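Catechol O-methyltransferase (Niastella koreensis, PDB 7CVW) transfers a methyl group from S-adenosyl-L-methionine to catechol-like compounds in a metal-dependent reaction, best with magnesium, without regiospecificity. Local coordinates at residues P143-Y148 with A164-R169; W151-S156 with G194-V199. One frame throughout, in Å; residues are numbered along the deposited sequence.

Contact 1 (P143-Y148 with A164-R169). With MG (magnesium ion), chain C.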
loop_
_atom_site.group_PDB
_atom_site.type_symbol
_atom_site.label_atom_id
_atom_site.label_comp_id
_atom_site.label_asym_id
_atom_site.label_seq_id
_atom_site.Cartn_x
_atom_site.Cartn_y
_atom_site.Cartn_z
ATOM N N PRO A 143 -22.063 6.096 4.589
ATOM C CA PRO A 143 -22.310 7.349 5.302
ATOM C C PRO A 143 -21.635 7.492 6.658
ATOM O O PRO A 143 -21.151 8.593 6.963
ATOM C CB PRO A 143 -23.842 7.396 5.373
ATOM C CG PRO A 143 -24.234 6.708 4.120
ATOM C CD PRO A 143 -23.292 5.521 4.025
ATOM N N PRO A 144 -21.614 6.466 7.535
ATOM C CA PRO A 144 -21.008 6.590 8.868
ATOM C C PRO A 144 -19.508 6.270 8.972
ATOM O O PRO A 144 -19.000 6.124 10.069
ATOM C CB PRO A 144 -21.792 5.600 9.732
ATOM C CG PRO A 144 -22.362 4.598 8.788
ATOM C CD PRO A 144 -22.290 5.173 7.392
ATOM N N TYR A 145 -18.806 6.177 7.858
ATOM C CA TYR A 145 -17.344 5.902 7.904
ATOM C C TYR A 145 -16.674 6.847 8.900
ATOM O O TYR A 145 -15.813 6.428 9.661
ATOM C CB TYR A 145 -16.687 6.119 6.552
ATOM C CG TYR A 145 -16.467 4.897 5.710
ATOM C CD1 TYR A 145 -17.367 3.845 5.701
ATOM C CD2 TYR A 145 -15.406 4.862 4.815
ATOM C CE1 TYR A 145 -17.162 2.734 4.899
ATOM C CE2 TYR A 145 -15.203 3.772 3.992
ATOM C CZ TYR A 145 -16.095 2.710 4.016
ATOM O OH TYR A 145 -15.927 1.633 3.193
ATOM N N THR A 146 -17.051 8.123 8.903
ATOM C CA THR A 146 -16.448 9.130 9.819
ATOM C C THR A 146 -16.555 8.645 11.264
ATOM O O THR A 146 -15.562 8.690 11.966
ATOM C CB THR A 146 -17.090 10.504 9.591
ATOM O OG1 THR A 146 -16.830 10.924 8.247
ATOM C CG2 THR A 146 -16.560 11.537 10.552
ATOM N N GLU A 147 -17.736 8.188 11.678
ATOM C CA GLU A 147 -17.945 7.739 13.070
ATOM C C GLU A 147 -17.268 6.389 13.310
ATOM O O GLU A 147 -16.736 6.167 14.384
ATOM C CB GLU A 147 -19.434 7.682 13.363
ATOM C CG GLU A 147 -20.025 9.075 13.466
ATOM C CD GLU A 147 -20.017 9.886 12.185
ATOM O OE1 GLU A 147 -20.556 9.391 11.163
ATOM O OE2 GLU A 147 -19.457 11.032 12.214
ATOM N N TYR A 148 -17.265 5.504 12.324
ATOM C CA TYR A 148 -16.560 4.210 12.448
ATOM C C TYR A 148 -15.074 4.463 12.759
ATOM O O TYR A 148 -14.463 3.736 13.576
ATOM C CB TYR A 148 -16.755 3.377 11.184
ATOM C CG TYR A 148 -18.145 2.885 10.913
ATOM C CD1 TYR A 148 -19.070 2.741 11.934
ATOM C CD2 TYR A 148 -18.507 2.497 9.628
ATOM C CE1 TYR A 148 -20.328 2.222 11.682
ATOM C CE2 TYR A 148 -19.763 1.984 9.361
ATOM C CZ TYR A 148 -20.667 1.848 10.399
ATOM O OH TYR A 148 -21.910 1.357 10.174
ATOM N N ALA A 164 -9.605 2.046 5.012
ATOM C CA ALA A 164 -11.020 2.304 4.683
ATOM C C ALA A 164 -11.189 2.169 3.177
ATOM O O ALA A 164 -10.484 2.882 2.442
ATOM C CB ALA A 164 -11.463 3.675 5.155
ATOM N N ASP A 165 -12.075 1.289 2.720
ATOM C CA ASP A 165 -12.259 1.059 1.269
ATOM C C ASP A 165 -13.276 2.049 0.688
ATOM O O ASP A 165 -14.158 2.528 1.422
ATOM C CB ASP A 165 -12.689 -0.386 0.997
ATOM C CG ASP A 165 -12.558 -0.846 -0.437
ATOM O OD1 ASP A 165 -11.709 -0.279 -1.145
ATOM O OD2 ASP A 165 -13.297 -1.797 -0.833
ATOM N N ASN A 166 -13.180 2.295 -0.625
ATOM C CA ASN A 166 -14.252 2.984 -1.402
ATOM C C ASN A 166 -14.341 4.466 -1.019
ATOM O O ASN A 166 -15.452 4.988 -0.807
ATOM C CB ASN A 166 -15.616 2.309 -1.226
ATOM C CG ASN A 166 -15.570 0.810 -1.468
ATOM O OD1 ASN A 166 -15.853 0.040 -0.554
ATOM N ND2 ASN A 166 -15.202 0.393 -2.670
ATOM N N VAL A 167 -13.208 5.164 -0.994
ATOM C CA VAL A 167 -13.176 6.595 -0.576
ATOM C C VAL A 167 -12.968 7.539 -1.773
ATOM O O VAL A 167 -12.886 8.736 -1.496
ATOM C CB VAL A 167 -12.142 6.835 0.534
ATOM C CG1 VAL A 167 -12.490 6.044 1.791
ATOM C CG2 VAL A 167 -10.728 6.580 0.058
ATOM N N ILE A 168 -12.980 7.064 -3.022
ATOM C CA ILE A 168 -12.781 7.911 -4.241
ATOM C C ILE A 168 -13.993 7.835 -5.182
ATOM O O ILE A 168 -14.343 8.865 -5.773
ATOM C CB ILE A 168 -11.454 7.554 -4.945
ATOM C CG1 ILE A 168 -10.249 7.957 -4.089
ATOM C CG2 ILE A 168 -11.366 8.180 -6.326
ATOM C CD1 ILE A 168 -10.203 9.415 -3.672
ATOM N N ARG A 169 -14.627 6.673 -5.337
ATOM C CA ARG A 169 -15.927 6.508 -6.048
ATOM C C ARG A 169 -15.863 7.141 -7.443
ATOM O O ARG A 169 -16.679 8.012 -7.757
ATOM C CB ARG A 169 -17.088 7.116 -5.253
ATOM C CG ARG A 169 -17.148 6.760 -3.777
ATOM C CD ARG A 169 -17.017 5.294 -3.462
ATOM N NE ARG A 169 -17.912 4.407 -4.179
ATOM C CZ ARG A 169 -18.791 3.571 -3.626
ATOM N NH1 ARG A 169 -19.503 2.786 -4.411
ATOM N NH2 ARG A 169 -18.921 3.473 -2.316
HETATM MG MG MG C . -15.561 -2.358 -0.365
HETATM O O HOH W 1 -15.204 -4.600 -1.091
HETATM O O HOH W 2 -18.013 -2.380 0.123
#

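Contact 2 (W151-S156 with G194-V199)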
loop_
_atom_site.group_PDB
_atom_site.type_symbol
_atom_site.label_atom_id
_atom_site.label_comp_id
_atom_site.label_asym_id
_atom_site.label_seq_id
_atom_site.Cartn_x
_atom_site.Cartn_y
_atom_site.Cartn_z
ATOM N N TRP A 151 -14.528 5.305 16.457
ATOM C CA TRP A 151 -14.584 4.054 17.244
ATOM C C TRP A 151 -13.323 3.232 17.014
ATOM O O TRP A 151 -12.764 2.692 17.970
ATOM C CB TRP A 151 -15.847 3.276 16.883
ATOM C CG TRP A 151 -17.094 3.828 17.503
ATOM C CD1 TRP A 151 -18.111 4.466 16.872
ATOM C CD2 TRP A 151 -17.431 3.830 18.902
ATOM N NE1 TRP A 151 -19.072 4.843 17.774
ATOM C CE2 TRP A 151 -18.681 4.469 19.024
ATOM C CE3 TRP A 151 -16.804 3.343 20.055
ATOM C CZ2 TRP A 151 -19.325 4.648 20.246
ATOM C CZ3 TRP A 151 -17.443 3.509 21.266
ATOM C CH2 TRP A 151 -18.675 4.164 21.357
ATOM N N ALA A 152 -12.839 3.163 15.781
ATOM C CA ALA A 152 -11.607 2.419 15.453
ATOM C C ALA A 152 -10.454 2.972 16.301
ATOM O O ALA A 152 -9.673 2.169 16.858
ATOM C CB ALA A 152 -11.328 2.488 13.973
ATOM N N LEU A 153 -10.349 4.289 16.463
ATOM C CA LEU A 153 -9.247 4.874 17.281
ATOM C C LEU A 153 -9.365 4.417 18.738
ATOM O O LEU A 153 -8.334 4.139 19.374
ATOM C CB LEU A 153 -9.303 6.397 17.165
ATOM C CG LEU A 153 -8.896 6.949 15.805
ATOM C CD1 LEU A 153 -9.065 8.468 15.786
ATOM C CD2 LEU A 153 -7.468 6.592 15.477
ATOM N N ARG A 154 -10.582 4.323 19.258
ATOM C CA ARG A 154 -10.818 3.839 20.642
ATOM C C ARG A 154 -10.351 2.381 20.780
ATOM O O ARG A 154 -10.103 1.955 21.895
ATOM C CB ARG A 154 -12.295 3.999 20.992
ATOM C CG ARG A 154 -12.704 5.426 21.318
ATOM C CD ARG A 154 -12.777 5.608 22.821
ATOM N NE ARG A 154 -14.165 5.640 23.259
ATOM C CZ ARG A 154 -14.612 5.205 24.432
ATOM N NH1 ARG A 154 -13.791 4.649 25.311
ATOM N NH2 ARG A 154 -15.898 5.311 24.707
ATOM N N LEU A 155 -10.274 1.622 19.688
ATOM C CA LEU A 155 -9.940 0.180 19.689
ATOM C C LEU A 155 -8.530 -0.039 19.118
ATOM O O LEU A 155 -8.216 -1.192 18.787
ATOM C CB LEU A 155 -11.009 -0.543 18.864
ATOM C CG LEU A 155 -12.386 -0.563 19.522
ATOM C CD1 LEU A 155 -13.445 -0.997 18.531
ATOM C CD2 LEU A 155 -12.364 -1.466 20.756
ATOM N N SER A 156 -7.707 1.012 19.069
ATOM C CA SER A 156 -6.371 0.989 18.423
ATOM C C SER A 156 -5.285 1.027 19.488
ATOM O O SER A 156 -5.591 1.402 20.640
ATOM C CB SER A 156 -6.201 2.143 17.458
ATOM O OG SER A 156 -7.011 1.954 16.295
ATOM N N GLY A 194 -8.164 14.345 6.737
ATOM C CA GLY A 194 -7.277 15.505 6.519
ATOM C C GLY A 194 -7.144 16.354 7.766
ATOM O O GLY A 194 -6.127 17.076 7.856
ATOM N N ALA A 195 -8.137 16.341 8.665
ATOM C CA ALA A 195 -8.149 17.185 9.887
ATOM C C ALA A 195 -7.613 16.407 11.089
ATOM O O ALA A 195 -7.482 16.994 12.149
ATOM C CB ALA A 195 -9.557 17.681 10.151
ATOM N N ASN A 196 -7.364 15.104 10.959
ATOM C CA ASN A 196 -7.131 14.238 12.133
ATOM C C ASN A 196 -5.658 14.294 12.533
ATOM O O ASN A 196 -4.811 13.921 11.705
ATOM C CB ASN A 196 -7.609 12.818 11.835
ATOM C CG ASN A 196 -7.699 11.988 13.084
ATOM O OD1 ASN A 196 -6.669 11.626 13.652
ATOM N ND2 ASN A 196 -8.909 11.603 13.448
ATOM N N THR A 197 -5.377 14.647 13.788
ATOM C CA THR A 197 -4.005 14.763 14.333
ATOM C C THR A 197 -3.596 13.472 15.044
ATOM O O THR A 197 -2.450 13.445 15.503
ATOM C CB THR A 197 -3.906 15.949 15.296
ATOM O OG1 THR A 197 -4.848 15.710 16.332
ATOM C CG2 THR A 197 -4.228 17.260 14.620
ATOM N N ALA A 198 -4.463 12.451 15.143
ATOM C CA ALA A 198 -4.158 11.193 15.867
ATOM C C ALA A 198 -3.483 10.194 14.922
ATOM O O ALA A 198 -3.053 9.153 15.399
ATOM C CB ALA A 198 -5.420 10.599 16.444
ATOM N N VAL A 199 -3.488 10.448 13.611
ATOM C CA VAL A 199 -2.977 9.460 12.620
ATOM C C VAL A 199 -2.099 10.161 11.583
ATOM O O VAL A 199 -2.254 11.396 11.374
ATOM C CB VAL A 199 -4.100 8.703 11.884
ATOM C CG1 VAL A 199 -5.011 7.954 12.835
ATOM C CG2 VAL A 199 -4.899 9.607 10.951
#

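Contact 1 (P143-Y148 with A164-R169)
Y145 donates its phenol hydrogen to the backbone O of D165, a residue whose own side chain binds the magnesium ion. The bond is short, 2.7 Å from Y145 OH to D165 O. The donor is tilted 30° from the carbonyl plane of D165. That oxygen lies in the plane of the Y145 ring, at its edge, and also approaches Y145 CE2 at 3.0 Å. CB of Y145 already faces the strand, and the unusual first torsion (chi1 -98°) sets how the ring lies against it. CB of A164 meets the ring obliquely, 3.9 Å from Y145 CE2, and CG1 of V167 comes near the ring edge.

Y145 OH is also hydrogen-bonded to K142, which reaches N166 OD1 as well. The tyrosine is thus tied to the metal shell. D165 OD2 and N166 OD1 each bind magnesium at 2.4 Å, and D139 and two waters are further ligands. The amide nitrogen ND2 of N166 is hydrogen-bonded to D213, a second-shell contact that probably helps to orient the amide.

Y145 opens helix 145-154, and A164 lies on strand 160-165. The helix links strand 133-138 to strand 160-165 in a beta-alpha-beta crossover. I138, the last residue of strand 133-138, and D139 in the loop after it also touch Y145. F189 of helix 181-195 packs on A164.

Contact 2 (W151-S156 with G194-V199)
The flat amide of N196 meets L153 through its nitrogen end, with N196 ND2 3.9 Å from L153 CD1. The two side chains come from opposite directions. The oxygen end is used within its own loop. N196 OD1 accepts from the backbone N of A198 at 2.8 Å, an Asx turn that fixes the rotation of the amide. The donor is tilted 32° from the carbonyl plane.

L153 carries the whole contact on its side. Its CG is anti to the carbonyl carbon (chi1 -71°), and the two methyls divide the work. CD1 also meets A198 CB, at 4.3 Å. CD2 touches V199 CG1 at 3.9 Å, and these two side chains cross at about a right angle. No hydrogen bond joins the segments.

Where the helix ends, A152 O takes two bonds. S156 OG donates to it at 2.7 Å and the backbone N of L155 comes from the other face of the carbonyl.

The contact joins the last turn of helix 145-154 to the loop after helix 181-195 and the first residue of strand 199-206. I162 of strand 160-165 and V220 of strand 213-220 pack against L153. On another side W151 and L155 touch helix 118-128.

In the fold
Both contacts use helix 145-154, contact 1 at its first turn and contact 2 at its last. Their centres lie about 14 Å apart. Contact 1 is buried, about 10 Å from the centre of the chain, and contact 2 is only partly buried, about 17 Å out. The chemistry follows. Contact 1 combines a buried phenol hydrogen bond with apolar packing beside the magnesium site, at the C-terminal end of strand 160-165 where this Rossmann-like methyltransferase fold places its active site. Contact 2 is mostly methyl packing, away from the annotated sites. Helix 181-195 borders contact 1 through F189 and leads into the loop of contact 2.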